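Local coordinates for protein AAA ATPase, central region (Enterococcus faecium, PDB 2R9G) that probably holds together the four-subunit assembly of an MgsA-type AAA+ ATPase, of which it is the C-terminal, largely helical region, at residues Ala32-Leu37 against Asp93-Leu98; Val145-Pro150 against Val158-Leu163. All blocks are in the same frame, centred on the assembly; numbering follows the deposited sequence.

Contact 1 (Ala32-Leu37 against Asp93-Leu98); sequences AALHYL and DVVVDL
Ala33, Leu34 and Leu37 meet Val95 and Val96 without any aromatic ring between them. The flat groups, His35 and Tyr36, turn elsewhere: CD2 of His35 lies over the centre of the Tyr36 ring, 3.5 Å above its plane, while CZ of Tyr36 sits in plane at the imidazole edge. This is a near-antiparallel helix pair in the all-helical body of the MgsA-type C-terminal region, joining helix 30-43 to helix 88-100; the segment axes approach to 10.0 Å and their directions differ by 151°. Between the helices the contact is purely aliphatic and fully buried. Val95 is its central residue, and its two methyls divide the work. With CG1 anti to the backbone N (chi1 161°), that methyl faces Ala33 and Leu34, whereas CG2 is left for Leu37. The side chains of Leu34 and Val95 run antiparallel, alongside each other; the other branch of Leu34 meets Val96, its CD1 lying 4.1 Å from CG2 of Val96. Leu53 of helix 46-61 packs on Val95 as well, and Tyr36 faces helix 14-26 and Pro127 of the second subunit. The CG1 methyl of Val95 stands 3.8 Å from CB of Ala33 and 3.8 Å from CD2 of Leu34.

Contact 2 (Val145-Pro150 against Val158-Leu163); sequences VGYQYP and VNQQYL
The side-chain amide of Gln160 grips the backbone of Gln148 by both its ends. NE2 of Gln160 donates to O of Gln148 at 2.8 Å, approaching in the carbonyl plane on a lone pair, while N of Gln148 donates to OE1 of Gln160 at 3.0 Å. The second bond is nearly straight (170°), although its donor is tilted 33° from the carbonyl plane of the amide. A water adds a third grip on the buried amide, donating to OE1 of Gln160 and to O of Gly146. An extended Gln160 chain, with CG anti to the backbone N, carries the amide across the gap. Tyr147 lies roughly perpendicular to it, its ring inclined 25° to the amide, with CD1 3.3 Å from OE1 of Gln160. A second water links the hydroxyls of Tyr147 and Tyr162; the Tyr147 hydroxyl also bonds Arg26 of the third subunit. Farther out, CG2 of Val158 lies 3.5 Å from OE1 of Gln148, and CG1 packs 3.9 Å from CG of Pro150. The glutamine amide takes up the N-H and C=O of one residue much as the backbone of a partner residue does in a hydrogen-bonded pair of antiparallel strands, here without a sheet.

Both segments of contact 1 precede those of contact 2, and the two contacts lie on opposite sides of the chain's centre, with centres 45 Å apart and nearest atoms about 29 Å apart. Contact 1 joins helices 30-43 and 88-100 of the helical body; contact 2 belongs to the long irregular region between helices 106-119 and 180-195. Within one subunit they never touch, yet between subunits their residues meet. Tyr36 OH bonds Tyr162 O of the second subunit, and Tyr162 O in turn serves Tyr36 of the third. Passing this bond from one subunit to the next illustrates how a compact helical body and a distant loop region can share in building a four-chain assembly.

Contact 1 (Ala32-Leu37 against Asp93-Leu98)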
ATOM      1  N   ALA C  32     -23.973 -10.207  -7.223  1.00 26.81           N
ATOM      2  CA  ALA C  32     -24.216 -11.262  -6.249  1.00 27.06           C
ATOM      3  C   ALA C  32     -23.347 -11.068  -5.021  1.00 25.37           C
ATOM      4  O   ALA C  32     -23.811 -11.254  -3.902  1.00 36.13           O
ATOM      5  CB  ALA C  32     -23.978 -12.618  -6.860  1.00 21.81           C
ATOM      6  N   ALA C  33     -22.095 -10.667  -5.228  1.00 27.04           N
ATOM      7  CA  ALA C  33     -21.177 -10.415  -4.110  1.00 26.18           C
ATOM      8  C   ALA C  33     -21.628  -9.240  -3.260  1.00 21.23           C
ATOM      9  O   ALA C  33     -21.493  -9.267  -2.033  1.00 31.93           O
ATOM     10  CB  ALA C  33     -19.773 -10.197  -4.612  1.00 16.39           C
ATOM     11  N   LEU C  34     -22.178  -8.221  -3.909  1.00 21.11           N
ATOM     12  CA  LEU C  34     -22.699  -7.055  -3.208  1.00 22.69           C
ATOM     13  C   LEU C  34     -23.991  -7.380  -2.476  1.00 27.32           C
ATOM     14  O   LEU C  34     -24.243  -6.846  -1.398  1.00 27.20           O
ATOM     15  CB  LEU C  34     -22.875  -5.873  -4.160  1.00 24.39           C
ATOM     16  CG  LEU C  34     -21.565  -5.190  -4.591  1.00 28.00           C
ATOM     17  CD1 LEU C  34     -21.879  -4.037  -5.505  1.00 21.12           C
ATOM     18  CD2 LEU C  34     -20.730  -4.704  -3.406  1.00 20.51           C
ATOM     19  N   HIS C  35     -24.787  -8.281  -3.053  1.00 27.95           N
ATOM     20  CA  HIS C  35     -25.976  -8.792  -2.390  1.00 25.15           C
ATOM     21  C   HIS C  35     -25.620  -9.519  -1.098  1.00 27.40           C
ATOM     22  O   HIS C  35     -26.225  -9.257  -0.054  1.00 31.44           O
ATOM     23  CB  HIS C  35     -26.762  -9.725  -3.310  1.00 28.09           C
ATOM     24  CG  HIS C  35     -27.715 -10.614  -2.576  1.00 27.42           C
ATOM     25  ND1 HIS C  35     -28.869 -10.140  -1.994  1.00 28.61           N
ATOM     26  CD2 HIS C  35     -27.666 -11.936  -2.294  1.00 32.41           C
ATOM     27  CE1 HIS C  35     -29.500 -11.134  -1.400  1.00 32.28           C
ATOM     28  NE2 HIS C  35     -28.791 -12.235  -1.565  1.00 35.52           N
ATOM     29  N   TYR C  36     -24.636 -10.418  -1.166  1.00 29.34           N
ATOM     30  CA  TYR C  36     -24.206 -11.167   0.017  1.00 24.08           C
ATOM     31  C   TYR C  36     -23.454 -10.318   1.025  1.00 26.64           C
ATOM     32  O   TYR C  36     -23.581 -10.554   2.228  1.00 23.69           O
ATOM     33  CB  TYR C  36     -23.422 -12.432  -0.349  1.00 20.56           C
ATOM     34  CG  TYR C  36     -24.289 -13.436  -1.070  1.00 23.88           C
ATOM     35  CD1 TYR C  36     -25.394 -14.018  -0.440  1.00 21.12           C
ATOM     36  CD2 TYR C  36     -24.032 -13.773  -2.393  1.00 22.14           C
ATOM     37  CE1 TYR C  36     -26.213 -14.928  -1.117  1.00 24.83           C
ATOM     38  CE2 TYR C  36     -24.837 -14.664  -3.077  1.00 23.52           C
ATOM     39  CZ  TYR C  36     -25.918 -15.242  -2.438  1.00 24.75           C
ATOM     40  OH  TYR C  36     -26.689 -16.136  -3.132  1.00 29.89           O
ATOM     41  N   LEU C  37     -22.700  -9.323   0.549  1.00 22.77           N
ATOM     42  CA  LEU C  37     -22.076  -8.355   1.458  1.00 23.94           C
ATOM     43  C   LEU C  37     -23.154  -7.611   2.246  1.00 24.89           C
ATOM     44  O   LEU C  37     -23.050  -7.481   3.471  1.00 24.68           O
ATOM     45  CB  LEU C  37     -21.140  -7.379   0.728  1.00 19.71           C
ATOM     46  CG  LEU C  37     -20.563  -6.188   1.519  1.00 23.60           C
ATOM     47  CD1 LEU C  37     -19.832  -6.620   2.798  1.00 21.61           C
ATOM     48  CD2 LEU C  37     -19.655  -5.342   0.650  1.00 24.40           C
ATOM     49  N   ASP C  93     -16.006  -1.042  -2.089  1.00 18.76           N
ATOM     50  CA  ASP C  93     -14.948  -0.699  -3.021  1.00 21.63           C
ATOM     51  C   ASP C  93     -14.056  -1.891  -3.332  1.00 25.34           C
ATOM     52  O   ASP C  93     -13.738  -2.141  -4.495  1.00 23.31           O
ATOM     53  CB  ASP C  93     -14.077   0.429  -2.460  1.00 21.24           C
ATOM     54  CG  ASP C  93     -14.750   1.790  -2.510  1.00 27.07           C
ATOM     55  OD1 ASP C  93     -14.138   2.727  -1.971  1.00 28.38           O
ATOM     56  OD2 ASP C  93     -15.862   1.936  -3.066  1.00 29.06           O
ATOM     57  N   VAL C  94     -13.650  -2.617  -2.292  1.00 27.13           N
ATOM     58  CA  VAL C  94     -12.732  -3.725  -2.487  1.00 25.65           C
ATOM     59  C   VAL C  94     -13.412  -4.941  -3.085  1.00 25.02           C
ATOM     60  O   VAL C  94     -12.804  -5.655  -3.863  1.00 25.75           O
ATOM     61  CB  VAL C  94     -11.848  -4.067  -1.230  1.00 29.46           C
ATOM     62  CG1 VAL C  94     -10.936  -2.911  -0.903  1.00 27.05           C
ATOM     63  CG2 VAL C  94     -12.667  -4.414  -0.028  1.00 34.44           C
ATOM     64  N   VAL C  95     -14.685  -5.138  -2.766  1.00 26.72           N
ATOM     65  CA  VAL C  95     -15.460  -6.251  -3.312  1.00 26.47           C
ATOM     66  C   VAL C  95     -15.572  -6.132  -4.837  1.00 27.57           C
ATOM     67  O   VAL C  95     -15.282  -7.086  -5.557  1.00 30.23           O
ATOM     68  CB  VAL C  95     -16.849  -6.382  -2.612  1.00 26.25           C
ATOM     69  CG1 VAL C  95     -17.829  -7.202  -3.436  1.00 33.52           C
ATOM     70  CG2 VAL C  95     -16.694  -7.013  -1.238  1.00 30.63           C
ATOM     71  N   VAL C  96     -15.935  -4.949  -5.324  1.00 27.22           N
ATOM     72  CA  VAL C  96     -16.037  -4.708  -6.764  1.00 29.45           C
ATOM     73  C   VAL C  96     -14.690  -4.919  -7.460  1.00 29.30           C
ATOM     74  O   VAL C  96     -14.612  -5.646  -8.453  1.00 29.74           O
ATOM     75  CB  VAL C  96     -16.619  -3.311  -7.070  1.00 27.55           C
ATOM     76  CG1 VAL C  96     -16.690  -3.097  -8.550  1.00 14.80           C
ATOM     77  CG2 VAL C  96     -18.020  -3.189  -6.480  1.00 28.04           C
ATOM     78  N   ASP C  97     -13.644  -4.307  -6.900  1.00 27.38           N
ATOM     79  CA  ASP C  97     -12.266  -4.453  -7.365  1.00 27.21           C
ATOM     80  C   ASP C  97     -11.833  -5.923  -7.411  1.00 27.38           C
ATOM     81  O   ASP C  97     -11.269  -6.357  -8.410  1.00 22.33           O
ATOM     82  CB  ASP C  97     -11.314  -3.632  -6.471  1.00 26.41           C
ATOM     83  CG  ASP C  97      -9.862  -3.612  -6.980  1.00 31.24           C
ATOM     84  OD1 ASP C  97      -9.585  -3.993  -8.139  1.00 25.33           O
ATOM     85  OD2 ASP C  97      -8.981  -3.197  -6.198  1.00 34.35           O
ATOM     86  N   LEU C  98     -12.104  -6.673  -6.342  1.00 24.46           N
ATOM     87  CA  LEU C  98     -11.734  -8.089  -6.274  1.00 23.47           C
ATOM     88  C   LEU C  98     -12.491  -8.940  -7.294  1.00 21.39           C
ATOM     89  O   LEU C  98     -11.887  -9.769  -7.973  1.00 22.05           O
ATOM     90  CB  LEU C  98     -11.947  -8.649  -4.868  1.00 23.35           C
ATOM     91  CG  LEU C  98     -11.020  -8.239  -3.720  1.00 25.67           C
ATOM     92  CD1 LEU C  98     -11.418  -9.007  -2.448  1.00 18.32           C
ATOM     93  CD2 LEU C  98      -9.533  -8.421  -4.064  1.00 24.74           C
TER

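Contact 2 (Val145-Pro150 against Val158-Leu163)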
ATOM      1  N   VAL C 145      32.159 -25.079  -2.197  1.00 54.17           N
ATOM      2  CA  VAL C 145      31.897 -23.636  -2.233  1.00 53.06           C
ATOM      3  C   VAL C 145      31.146 -23.093  -1.001  1.00 52.17           C
ATOM      4  O   VAL C 145      31.254 -21.908  -0.674  1.00 51.50           O
ATOM      5  CB  VAL C 145      31.189 -23.240  -3.586  1.00 53.86           C
ATOM      6  CG1 VAL C 145      29.768 -23.799  -3.670  1.00 53.91           C
ATOM      7  CG2 VAL C 145      31.215 -21.737  -3.826  1.00 57.55           C
ATOM      8  N   GLY C 146      30.409 -23.966  -0.313  1.00 50.58           N
ATOM      9  CA  GLY C 146      29.534 -23.552   0.782  1.00 44.60           C
ATOM     10  C   GLY C 146      28.364 -22.758   0.226  1.00 41.08           C
ATOM     11  O   GLY C 146      28.036 -22.863  -0.965  1.00 38.50           O
ATOM     12  N   TYR C 147      27.734 -21.959   1.082  1.00 39.08           N
ATOM     13  CA  TYR C 147      26.597 -21.147   0.663  1.00 35.70           C
ATOM     14  C   TYR C 147      27.030 -20.038  -0.296  1.00 33.38           C
ATOM     15  O   TYR C 147      27.956 -19.278   0.002  1.00 33.13           O
ATOM     16  CB  TYR C 147      25.859 -20.547   1.873  1.00 36.06           C
ATOM     17  CG  TYR C 147      24.783 -19.568   1.460  1.00 37.71           C
ATOM     18  CD1 TYR C 147      23.681 -19.999   0.719  1.00 36.98           C
ATOM     19  CD2 TYR C 147      24.877 -18.213   1.779  1.00 33.56           C
ATOM     20  CE1 TYR C 147      22.703 -19.111   0.303  1.00 36.14           C
ATOM     21  CE2 TYR C 147      23.890 -17.310   1.371  1.00 35.72           C
ATOM     22  CZ  TYR C 147      22.806 -17.774   0.636  1.00 35.50           C
ATOM     23  OH  TYR C 147      21.815 -16.915   0.221  1.00 36.68           O
ATOM     24  N   GLN C 148      26.363 -19.964  -1.445  1.00 32.56           N
ATOM     25  CA  GLN C 148      26.570 -18.864  -2.390  1.00 34.55           C
ATOM     26  C   GLN C 148      25.469 -17.801  -2.262  1.00 34.07           C
ATOM     27  O   GLN C 148      24.289 -18.087  -2.445  1.00 31.75           O
ATOM     28  CB  GLN C 148      26.631 -19.382  -3.824  1.00 34.27           C
ATOM     29  CG  GLN C 148      27.848 -20.236  -4.135  1.00 41.08           C
ATOM     30  CD  GLN C 148      27.740 -20.903  -5.491  1.00 47.39           C
ATOM     31  OE1 GLN C 148      28.312 -20.427  -6.468  1.00 52.20           O
ATOM     32  NE2 GLN C 148      26.976 -21.997  -5.563  1.00 49.37           N
ATOM     33  N   TYR C 149      25.893 -16.582  -1.950  1.00 32.12           N
ATOM     34  CA  TYR C 149      25.042 -15.409  -1.787  1.00 31.66           C
ATOM     35  C   TYR C 149      24.726 -14.826  -3.168  1.00 29.94           C
ATOM     36  O   TYR C 149      25.629 -14.342  -3.847  1.00 30.60           O
ATOM     37  CB  TYR C 149      25.832 -14.400  -0.952  1.00 31.39           C
ATOM     38  CG  TYR C 149      25.094 -13.204  -0.396  1.00 31.68           C
ATOM     39  CD1 TYR C 149      24.037 -13.354   0.500  1.00 33.00           C
ATOM     40  CD2 TYR C 149      25.517 -11.911  -0.704  1.00 31.06           C
ATOM     41  CE1 TYR C 149      23.390 -12.241   1.039  1.00 39.22           C
ATOM     42  CE2 TYR C 149      24.880 -10.794  -0.175  1.00 34.51           C
ATOM     43  CZ  TYR C 149      23.821 -10.965   0.693  1.00 36.78           C
ATOM     44  OH  TYR C 149      23.199  -9.859   1.210  1.00 32.86           O
ATOM     45  N   PRO C 150      23.447 -14.895  -3.595  1.00 30.78           N
ATOM     46  CA  PRO C 150      22.999 -14.485  -4.948  1.00 30.80           C
ATOM     47  C   PRO C 150      23.319 -13.049  -5.339  1.00 33.36           C
ATOM     48  O   PRO C 150      23.625 -12.789  -6.509  1.00 36.26           O
ATOM     49  CB  PRO C 150      21.484 -14.693  -4.901  1.00 28.92           C
ATOM     50  CG  PRO C 150      21.284 -15.723  -3.847  1.00 31.38           C
ATOM     51  CD  PRO C 150      22.331 -15.442  -2.804  1.00 25.77           C
ATOM     52  N   VAL C 158      22.060 -17.163  -8.439  1.00 39.65           N
ATOM     53  CA  VAL C 158      23.064 -18.211  -8.565  1.00 37.97           C
ATOM     54  C   VAL C 158      22.382 -19.579  -8.719  1.00 37.42           C
ATOM     55  O   VAL C 158      21.362 -19.845  -8.076  1.00 32.77           O
ATOM     56  CB  VAL C 158      24.103 -18.171  -7.388  1.00 37.25           C
ATOM     57  CG1 VAL C 158      23.424 -18.235  -6.008  1.00 31.36           C
ATOM     58  CG2 VAL C 158      25.165 -19.268  -7.536  1.00 39.94           C
ATOM     59  N   ASN C 159      22.920 -20.418  -9.610  1.00 37.75           N
ATOM     60  CA  ASN C 159      22.514 -21.824  -9.699  1.00 37.83           C
ATOM     61  C   ASN C 159      22.953 -22.542  -8.428  1.00 36.09           C
ATOM     62  O   ASN C 159      24.138 -22.808  -8.232  1.00 38.79           O
ATOM     63  CB  ASN C 159      23.126 -22.486 -10.938  1.00 40.35           C
ATOM     64  CG  ASN C 159      22.525 -23.854 -11.252  1.00 45.06           C
ATOM     65  OD1 ASN C 159      22.013 -24.557 -10.378  1.00 51.25           O
ATOM     66  ND2 ASN C 159      22.598 -24.240 -12.517  1.00 50.86           N
ATOM     67  N   GLN C 160      21.979 -22.841  -7.573  1.00 36.28           N
ATOM     68  CA  GLN C 160      22.226 -23.433  -6.263  1.00 35.37           C
ATOM     69  C   GLN C 160      21.032 -24.304  -5.876  1.00 36.27           C
ATOM     70  O   GLN C 160      19.890 -23.992  -6.226  1.00 37.37           O
ATOM     71  CB  GLN C 160      22.446 -22.324  -5.223  1.00 33.85           C
ATOM     72  CG  GLN C 160      22.891 -22.797  -3.840  1.00 32.46           C
ATOM     73  CD  GLN C 160      23.410 -21.680  -2.962  1.00 36.42           C
ATOM     74  OE1 GLN C 160      24.114 -21.922  -1.976  1.00 39.04           O
ATOM     75  NE2 GLN C 160      23.075 -20.443  -3.315  1.00 35.44           N
ATOM     76  N   GLN C 161      21.303 -25.399  -5.170  1.00 36.20           N
ATOM     77  CA  GLN C 161      20.256 -26.284  -4.664  1.00 37.46           C
ATOM     78  C   GLN C 161      19.682 -25.732  -3.363  1.00 34.20           C
ATOM     79  O   GLN C 161      20.418 -25.497  -2.404  1.00 31.41           O
ATOM     80  CB  GLN C 161      20.804 -27.699  -4.440  1.00 39.95           C
ATOM     81  CG  GLN C 161      19.734 -28.759  -4.159  1.00 47.56           C
ATOM     82  CD  GLN C 161      20.211 -29.850  -3.203  1.00 59.63           C
ATOM     83  OE1 GLN C 161      21.272 -29.738  -2.586  1.00 66.48           O
ATOM     84  NE2 GLN C 161      19.419 -30.909  -3.071  1.00 63.07           N
ATOM     85  N   TYR C 162      18.368 -25.525  -3.342  1.00 33.07           N
ATOM     86  CA  TYR C 162      17.670 -25.072  -2.134  1.00 31.22           C
ATOM     87  C   TYR C 162      16.684 -26.123  -1.609  1.00 31.89           C
ATOM     88  O   TYR C 162      16.456 -26.225  -0.403  1.00 31.54           O
ATOM     89  CB  TYR C 162      16.948 -23.738  -2.372  1.00 27.40           C
ATOM     90  CG  TYR C 162      17.842 -22.590  -2.772  1.00 30.05           C
ATOM     91  CD1 TYR C 162      18.590 -21.901  -1.820  1.00 29.29           C
ATOM     92  CD2 TYR C 162      17.936 -22.188  -4.105  1.00 25.75           C
ATOM     93  CE1 TYR C 162      19.413 -20.854  -2.184  1.00 25.91           C
ATOM     94  CE2 TYR C 162      18.756 -21.133  -4.483  1.00 24.21           C
ATOM     95  CZ  TYR C 162      19.493 -20.474  -3.517  1.00 26.25           C
ATOM     96  OH  TYR C 162      20.309 -19.430  -3.878  1.00 21.05           O
ATOM     97  N   LEU C 163      16.094 -26.889  -2.520  1.00 31.70           N
ATOM     98  CA  LEU C 163      15.236 -28.008  -2.144  1.00 36.24           C
ATOM     99  C   LEU C 163      16.062 -29.123  -1.499  1.00 38.77           C
ATOM    100  O   LEU C 163      17.169 -29.418  -1.968  1.00 41.07           O
ATOM    101  CB  LEU C 163      14.498 -28.551  -3.370  1.00 34.33           C
ATOM    102  CG  LEU C 163      13.240 -27.829  -3.856  1.00 31.08           C
ATOM    103  CD1 LEU C 163      12.985 -28.199  -5.316  1.00 25.80           C
ATOM    104  CD2 LEU C 163      12.033 -28.169  -2.977  1.00 18.61           C
TER
HETATM  105  O   HOH W   1      26.128 -24.169  -2.627  1.00 41.15           O
HETATM  106  O   HOH W   2      20.222 -17.780  -1.672  1.00 26.38           O
HETATM  107  O   HOH W   3      26.866 -22.195  -9.116  1.00 51.73           O